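Local coordinates for protein probable endonuclease 4 (Thermotoga maritima, PDB 4HNO) that probably cleaves phosphodiester bonds at apurinic or apyrimidinic sites in DNA, using a three-metal centre, as part of base excision repair, at residues D18-P21 with Q22-N26; P82-D85 with I86-S90; G210-R213 with L214-I217. All coordinates share one frame; numbering follows the deposited sequence. Where two conformers were deposited one is given.

Contact 1 of 3, residues D18-P21 with Q22-N26; sequences DRVP and QDTVN
The carboxylate of Asp-23 turns one flat face to the backbone carbonyl of Arg-19, whose O stands almost directly above the carboxylate carbon, 3.1 Å from Asp-23 CG. Both carboxylate oxygens, OD1 and OD2, are a little farther from that carbonyl O. Because CG lies beside the backbone N of Asp-23 (chi1 -68°), the group folds back over the turn below it. The same carbonyl is used by the main chain as well: Asp-23 N donates to Arg-19 O at 3.0 Å.

A second flat group, the peptide carbonyl of Val-20, is gripped twice by one residue. Thr-24 N reaches Val-20 O at 2.9 Å, tilted only slightly from the carbonyl plane. Thr-24 OG1 gives a second bond to Val-20 O, also 2.9 Å long, but comes from well above that plane, 41° out of it. With OG1 beside its own backbone N, the threonine hydroxyl bends back along the helix, as serine and threonine commonly do in helices. Its oxygen also meets the CG1 methyl of Val-20. One residue on, Val-25 N donates to Pro-21 O, and the Val-25 CG2 methyl rests 3.4 Å from the same oxygen.

At the outset of the turn a water spans Asp-18 O and Gln-22 N, doing for this i to i+4 pair what direct bonds do for the following three. Val-20 and Thr-24 face Phe-32, while Pro-21 leans on helix 49-61. The arrangement makes up the whole of the short helix 20-26 and its entry, the helix of a beta-alpha-beta unit between parallel strands 7-10 and 31-34 of a TIM barrel.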
loop_
_atom_site.group_PDB
_atom_site.type_symbol
_atom_site.label_atom_id
_atom_site.label_comp_id
_atom_site.label_asym_id
_atom_site.label_seq_id
_atom_site.Cartn_x
_atom_site.Cartn_y
_atom_site.Cartn_z
ATOM N N ASP A 18 -15.295 -1.706 12.724
ATOM C CA ASP A 18 -16.249 -2.762 12.456
ATOM C C ASP A 18 -17.204 -2.455 11.306
ATOM O O ASP A 18 -17.823 -3.388 10.816
ATOM C CB ASP A 18 -17.043 -3.097 13.702
ATOM C CG ASP A 18 -17.770 -1.913 14.224
ATOM O OD1 ASP A 18 -17.141 -1.144 14.968
ATOM O OD2 ASP A 18 -18.929 -1.712 13.837
ATOM N N ARG A 19 -17.291 -1.205 10.848
ATOM C CA ARG A 19 -18.116 -0.869 9.697
ATOM C C ARG A 19 -17.448 -1.230 8.372
ATOM O O ARG A 19 -18.113 -1.315 7.338
ATOM C CB ARG A 19 -18.472 0.619 9.738
ATOM C CG ARG A 19 -19.200 1.053 11.010
ATOM C CD ARG A 19 -20.613 0.492 11.071
ATOM N NE ARG A 19 -21.337 0.953 12.254
ATOM C CZ ARG A 19 -22.008 2.098 12.325
ATOM N NH1 ARG A 19 -22.051 2.915 11.281
ATOM N NH2 ARG A 19 -22.635 2.430 13.445
ATOM N N VAL A 20 -16.132 -1.425 8.399
ATOM C CA VAL A 20 -15.356 -1.566 7.184
ATOM C C VAL A 20 -15.728 -2.800 6.354
ATOM O O VAL A 20 -15.855 -2.686 5.142
ATOM C CB VAL A 20 -13.845 -1.446 7.480
ATOM C CG1 VAL A 20 -13.033 -1.753 6.222
ATOM C CG2 VAL A 20 -13.532 -0.047 7.996
ATOM N N PRO A 21 -15.958 -3.969 6.976
ATOM C CA PRO A 21 -16.323 -5.118 6.141
ATOM C C PRO A 21 -17.628 -4.909 5.361
ATOM O O PRO A 21 -17.676 -5.181 4.163
ATOM C CB PRO A 21 -16.388 -6.271 7.153
ATOM C CG PRO A 21 -15.374 -5.852 8.203
ATOM C CD PRO A 21 -15.616 -4.379 8.347
ATOM N N GLN A 22 -18.670 -4.423 6.025
ATOM C CA GLN A 22 -19.926 -4.151 5.323
ATOM C C GLN A 22 -19.753 -3.063 4.265
ATOM O O GLN A 22 -20.299 -3.156 3.173
ATOM C CB GLN A 22 -21.011 -3.725 6.311
ATOM C CG GLN A 22 -22.332 -3.356 5.656
ATOM C CD GLN A 22 -23.087 -4.561 5.146
ATOM O OE1 GLN A 22 -23.741 -5.246 5.916
ATOM N NE2 GLN A 22 -22.982 -4.834 3.854
ATOM N N ASP A 23 -19.013 -2.013 4.602
ATOM C CA ASP A 23 -18.807 -0.936 3.646
ATOM C C ASP A 23 -18.068 -1.460 2.404
ATOM O O ASP A 23 -18.371 -1.055 1.281
ATOM C CB ASP A 23 -18.006 0.205 4.265
ATOM C CG ASP A 23 -18.743 0.963 5.351
ATOM O OD1 ASP A 23 -19.973 0.852 5.457
ATOM O OD2 ASP A 23 -18.065 1.697 6.107
ATOM N N THR A 24 -17.119 -2.367 2.606
ATOM C CA THR A 24 -16.372 -2.983 1.522
ATOM C C THR A 24 -17.305 -3.768 0.615
ATOM O O THR A 24 -17.302 -3.604 -0.611
ATOM C CB THR A 24 -15.273 -3.881 2.107
ATOM O OG1 THR A 24 -14.284 -3.063 2.737
ATOM C CG2 THR A 24 -14.609 -4.718 1.071
ATOM N N VAL A 25 -18.129 -4.618 1.213
ATOM C CA VAL A 25 -19.075 -5.389 0.427
ATOM C C VAL A 25 -20.010 -4.446 -0.344
ATOM O O VAL A 25 -20.333 -4.677 -1.515
ATOM C CB VAL A 25 -19.872 -6.336 1.348
ATOM C CG1 VAL A 25 -21.066 -6.947 0.636
ATOM C CG2 VAL A 25 -18.958 -7.413 1.884
ATOM N N ASN A 26 -20.433 -3.365 0.309
ATOM C CA ASN A 26 -21.375 -2.425 -0.302
ATOM C C ASN A 26 -20.822 -1.683 -1.503
ATOM O O ASN A 26 -21.594 -1.258 -2.349
ATOM C CB ASN A 26 -21.898 -1.410 0.720
ATOM C CG ASN A 26 -22.908 -2.012 1.676
ATOM O OD1 ASN A 26 -23.424 -3.109 1.446
ATOM N ND2 ASN A 26 -23.211 -1.289 2.750
HETATM O O HOH W 1 -19.237 -4.392 8.812
#

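Contact 2 of 3, residues P82-D85 with I86-S90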
loop_
_atom_site.group_PDB
_atom_site.type_symbol
_atom_site.label_atom_id
_atom_site.label_comp_id
_atom_site.label_asym_id
_atom_site.label_seq_id
_atom_site.Cartn_x
_atom_site.Cartn_y
_atom_site.Cartn_z
ATOM N N PRO A 82 16.457 12.671 9.027
ATOM C CA PRO A 82 17.759 12.976 9.626
ATOM C C PRO A 82 17.625 13.706 10.964
ATOM O O PRO A 82 18.642 14.092 11.529
ATOM C CB PRO A 82 18.408 13.878 8.571
ATOM C CG PRO A 82 17.248 14.612 7.998
ATOM C CD PRO A 82 16.123 13.599 7.939
ATOM N N LYS A 83 16.402 13.919 11.428
ATOM C CA LYS A 83 16.135 14.515 12.721
ATOM C C LYS A 83 15.872 13.402 13.712
ATOM O O LYS A 83 14.903 12.661 13.599
ATOM C CB LYS A 83 14.935 15.458 12.643
ATOM C CG LYS A 83 15.006 16.465 11.492
ATOM C CD LYS A 83 16.295 17.263 11.420
ATOM C CE LYS A 83 16.323 18.172 10.190
ATOM N NZ LYS A 83 15.064 18.954 10.007
ATOM N N ASP A 84 16.730 13.270 14.703
ATOM C CA ASP A 84 16.607 12.147 15.612
ATOM C C ASP A 84 15.283 12.133 16.373
ATOM O O ASP A 84 14.761 11.062 16.649
ATOM C CB ASP A 84 17.771 12.141 16.580
ATOM C CG ASP A 84 17.707 10.981 17.530
ATOM O OD1 ASP A 84 17.794 9.834 17.049
ATOM O OD2 ASP A 84 17.521 11.199 18.736
ATOM N N ASP A 85 14.760 13.307 16.725
ATOM C CA ASP A 85 13.437 13.396 17.356
ATOM C C ASP A 85 12.407 12.651 16.529
ATOM O O ASP A 85 11.690 11.772 17.039
ATOM C CB ASP A 85 12.978 14.868 17.480
ATOM C CG ASP A 85 13.636 15.607 18.620
ATOM O OD1 ASP A 85 14.550 15.043 19.258
ATOM O OD2 ASP A 85 13.230 16.773 18.858
ATOM N N ILE A 86 12.319 13.058 15.262
ATOM C CA ILE A 86 11.336 12.511 14.349
ATOM C C ILE A 86 11.602 11.016 14.160
ATOM O O ILE A 86 10.663 10.207 14.164
ATOM C CB ILE A 86 11.330 13.254 12.996
ATOM C CG1 ILE A 86 10.844 14.703 13.158
ATOM C CG2 ILE A 86 10.460 12.537 12.001
ATOM C CD1 ILE A 86 10.872 15.527 11.868
ATOM N N TRP A 87 12.857 10.621 14.013
ATOM C CA TRP A 87 13.161 9.212 13.830
ATOM C C TRP A 87 12.681 8.375 15.029
ATOM O O TRP A 87 12.011 7.360 14.862
ATOM C CB TRP A 87 14.662 9.047 13.574
ATOM C CG TRP A 87 15.033 7.646 13.233
ATOM C CD1 TRP A 87 15.037 7.092 12.002
ATOM C CD2 TRP A 87 15.402 6.613 14.137
ATOM N NE1 TRP A 87 15.386 5.776 12.080
ATOM C CE2 TRP A 87 15.618 5.453 13.383
ATOM C CE3 TRP A 87 15.578 6.558 15.526
ATOM C CZ2 TRP A 87 16.024 4.254 13.953
ATOM C CZ3 TRP A 87 15.960 5.365 16.097
ATOM C CH2 TRP A 87 16.183 4.223 15.308
ATOM N N GLN A 88 13.039 8.801 16.232
ATOM C CA GLN A 88 12.640 8.043 17.420
ATOM C C GLN A 88 11.132 7.972 17.580
ATOM O O GLN A 88 10.583 6.913 17.886
ATOM C CB GLN A 88 13.229 8.644 18.688
ATOM C CG GLN A 88 14.725 8.440 18.859
ATOM C CD GLN A 88 15.101 8.693 20.304
ATOM O OE1 GLN A 88 14.515 8.111 21.210
ATOM N NE2 GLN A 88 16.059 9.567 20.541
ATOM N N LYS A 89 10.463 9.107 17.415
ATOM C CA LYS A 89 9.029 9.114 17.571
ATOM C C LYS A 89 8.348 8.267 16.497
ATOM O O LYS A 89 7.320 7.632 16.743
ATOM C CB LYS A 89 8.516 10.549 17.566
ATOM C CG LYS A 89 8.973 11.348 18.793
ATOM C CD LYS A 89 8.583 12.814 18.656
ATOM C CE LYS A 89 9.215 13.771 19.681
ATOM N NZ LYS A 89 9.182 13.336 21.070
ATOM N N SER A 90 8.927 8.262 15.301
ATOM C CA SER A 90 8.441 7.435 14.204
ATOM C C SER A 90 8.566 5.954 14.532
ATOM O O SER A 90 7.632 5.182 14.283
ATOM C CB SER A 90 9.220 7.754 12.930
ATOM O OG SER A 90 8.902 9.037 12.429
#
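Asp-84 and Gln-88, one helical turn apart, lean together so that their polar ends meet at an angle, the carboxylate and amide planes being turned 50° against each other. Gln-88 NE2 donates to Asp-84 OD2 at 2.8 Å, a nearly straight bond that lies in the amide plane. On the acceptor side it meets the syn side of OD2 but is raised somewhat from the carboxylate plane. The two chains start from different rotations: Asp-84 carries CG opposite its backbone N (chi1 -179°), whereas Gln-88 has CG beside its own N and then runs extended back toward the aspartate. The glutamine methylenes follow the turn, with Gln-88 CG 3.4 Å from Asp-84 O. An acid in the first turn also suits a helix N-terminus, where the peptide dipoles would be expected to favour negative charge.

Lys-83 occupies the N-cap position, and its O takes the first of the backbone bonds, from Trp-87 N at 2.9 Å. On its side of the turn Lys-83 CB touches Ile-86 CD1 at 4.1 Å, aliphatic group against methyl. Ser-90 folds its hydroxyl back to Ile-86 O, OG to O 2.7 Å, while Ser-90 N reaches that oxygen from the other face of the carbonyl.

The Asp-84 and Gln-88 pair lies on the surface of helix 84-104, which links the parallel strands 69-72 and 108-115 in a beta-alpha-beta unit. Elsewhere on the same turn, Trp-87 extends to the neighbouring helix 121-136, touching Arg-130 and donating from NE1 to Arg-127 O, and Ser-90 joins the loop that precedes the helix through Asn-78 N.

Contact 3 of 3, residues G210-R213 with L214-I217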
loop_
_atom_site.group_PDB
_atom_site.type_symbol
_atom_site.label_atom_id
_atom_site.label_comp_id
_atom_site.label_asym_id
_atom_site.label_seq_id
_atom_site.Cartn_x
_atom_site.Cartn_y
_atom_site.Cartn_z
ATOM N N GLY A 210 11.243 -11.527 -5.571
ATOM C CA GLY A 210 10.420 -12.698 -5.799
ATOM C C GLY A 210 8.966 -12.258 -5.810
ATOM O O GLY A 210 8.521 -11.470 -4.964
ATOM N N LEU A 211 8.187 -12.803 -6.739
ATOM C CA LEU A 211 6.802 -12.383 -6.873
ATOM C C LEU A 211 5.944 -12.660 -5.634
ATOM O O LEU A 211 4.962 -11.964 -5.397
ATOM C CB LEU A 211 6.154 -13.025 -8.107
ATOM C CG LEU A 211 6.361 -12.227 -9.389
ATOM C CD1 LEU A 211 5.919 -13.036 -10.580
ATOM C CD2 LEU A 211 5.595 -10.910 -9.333
ATOM N N GLU A 212 6.302 -13.653 -4.828
ATOM C CA GLU A 212 5.548 -13.930 -3.614
ATOM C C GLU A 212 5.515 -12.713 -2.677
ATOM O O GLU A 212 4.596 -12.589 -1.860
ATOM C CB GLU A 212 6.134 -15.149 -2.889
ATOM C CG GLU A 212 5.435 -15.508 -1.597
ATOM C CD GLU A 212 5.907 -14.698 -0.426
ATOM O OE1 GLU A 212 7.007 -14.118 -0.511
ATOM O OE2 GLU A 212 5.199 -14.672 0.615
ATOM N N ARG A 213 6.507 -11.828 -2.774
ATOM C CA ARG A 213 6.561 -10.657 -1.906
ATOM C C ARG A 213 5.650 -9.521 -2.339
ATOM O O ARG A 213 5.511 -8.548 -1.583
ATOM C CB ARG A 213 7.999 -10.159 -1.764
ATOM C CG ARG A 213 8.949 -11.093 -1.012
ATOM C CD ARG A 213 8.748 -11.051 0.490
ATOM N NE ARG A 213 7.654 -11.866 0.951
ATOM C CZ ARG A 213 7.335 -12.014 2.232
ATOM N NH1 ARG A 213 7.905 -11.261 3.163
ATOM N NH2 ARG A 213 6.405 -12.911 2.582
ATOM N N LEU A 214 5.039 -9.592 -3.514
ATOM C CA LEU A 214 4.109 -8.558 -3.926
ATOM C C LEU A 214 2.751 -8.856 -3.304
ATOM O O LEU A 214 2.027 -9.748 -3.751
ATOM C CB LEU A 214 4.012 -8.488 -5.458
ATOM C CG LEU A 214 3.032 -7.447 -5.982
ATOM C CD1 LEU A 214 3.425 -6.036 -5.563
ATOM C CD2 LEU A 214 2.920 -7.560 -7.498
ATOM N N LYS A 215 2.412 -8.122 -2.245
ATOM C CA LYS A 215 1.222 -8.422 -1.455
ATOM C C LYS A 215 0.017 -7.552 -1.753
ATOM O O LYS A 215 -1.110 -7.933 -1.446
ATOM C CB LYS A 215 1.542 -8.319 0.039
ATOM C CG LYS A 215 2.584 -9.306 0.532
ATOM C CD LYS A 215 2.171 -10.748 0.347
ATOM C CE LYS A 215 3.237 -11.669 0.884
ATOM N NZ LYS A 215 2.911 -13.098 0.637
ATOM N N MET A 216 0.239 -6.383 -2.339
ATOM C CA MET A 216 -0.833 -5.436 -2.600
ATOM C C MET A 216 -0.424 -4.580 -3.787
ATOM O O MET A 216 0.752 -4.234 -3.926
ATOM C CB MET A 216 -1.087 -4.555 -1.376
ATOM C CG MET A 216 -2.089 -3.421 -1.610
ATOM S SD MET A 216 -2.759 -2.667 -0.105
ATOM C CE MET A 216 -1.281 -2.367 0.876
ATOM N N ILE A 217 -1.406 -4.218 -4.598
ATOM C CA ILE A 217 -1.268 -3.168 -5.602
ATOM C C ILE A 217 -2.192 -2.039 -5.193
ATOM O O ILE A 217 -3.367 -2.261 -4.897
ATOM C CB ILE A 217 -1.617 -3.706 -6.995
ATOM C CG1 ILE A 217 -0.531 -4.682 -7.445
ATOM C CG2 ILE A 217 -1.789 -2.559 -8.004
ATOM C CD1 ILE A 217 -0.934 -5.555 -8.607
HETATM O O HOH W 2 2.205 -12.023 -5.896
#
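Between Leu-211 and Leu-214 the backbone makes a short 3-10 turn, with Leu-214 N bonded to Leu-211 O at 3.0 Å, before the chain straightens into strand 214-222. Two cationic side chains, Arg-213 and Lys-215, share the carboxylate of Glu-212. Arg-213 grips Glu-212 side-on: NE meets OE1 at 2.8 Å, while NH2 points straight at OE2, on its syn lone pair and within the guanidinium plane. Lys-215 approaches from another direction. Its NZ stands 2.8 Å from Glu-212 OE2 but well above the carboxylate plane, so the two donors to OE2 do not compete for one position. Lys-215 NZ also makes a weak bond, 3.1 Å long, to Glu-212 O. The lysine gets there because it bends at chi2 (-61°), returning along the turn, with CE 3.2 Å from Glu-212 O. Arg-213 NH2 and Lys-215 NZ are brought near each other by the acid they share, whose negative charge should offset part of their repulsion.

Gly-210 enters the turn with a positive phi of 87°, a conformation that would press a beta carbon against the preceding carbonyl. A water bridges Leu-211 O and Leu-214 O, donating to both, and so links the turn to the first residue of the strand.

The network sits at the start of strand 214-222, beside the parallel strand 176-181. Arg-213 NH1 reaches the main-chain oxygens of Asp-174 and Val-176, and Arg-213 and Lys-215 both bond through the backbone to Ile-178. On the other side of the turn Leu-211 packs on Leu-202 and Ile-205 of helix 195-208, which the turn thereby connects to the barrel sheet.

In the fold
The three contacts follow one another along the chain without interleaving, and none touches another. Centres lie about 35 Å apart for contacts 1 and 2, 29 Å for contacts 2 and 3, and 25 Å for contacts 1 and 3. Contacts 1 and 2 belong to helices 20-26 and 84-104, each in a beta-alpha-beta unit and part of the outer helical layer of one TIM barrel. Contact 3 instead marks the passage from helix 195-208 into strand 214-222, the barrel strand that carries the metal ligand His-218. It lies close to the metal centre: the side chain of Leu-214 is about 11 Å from a bound zinc ion, whereas contact 2 is remote from the annotated sites.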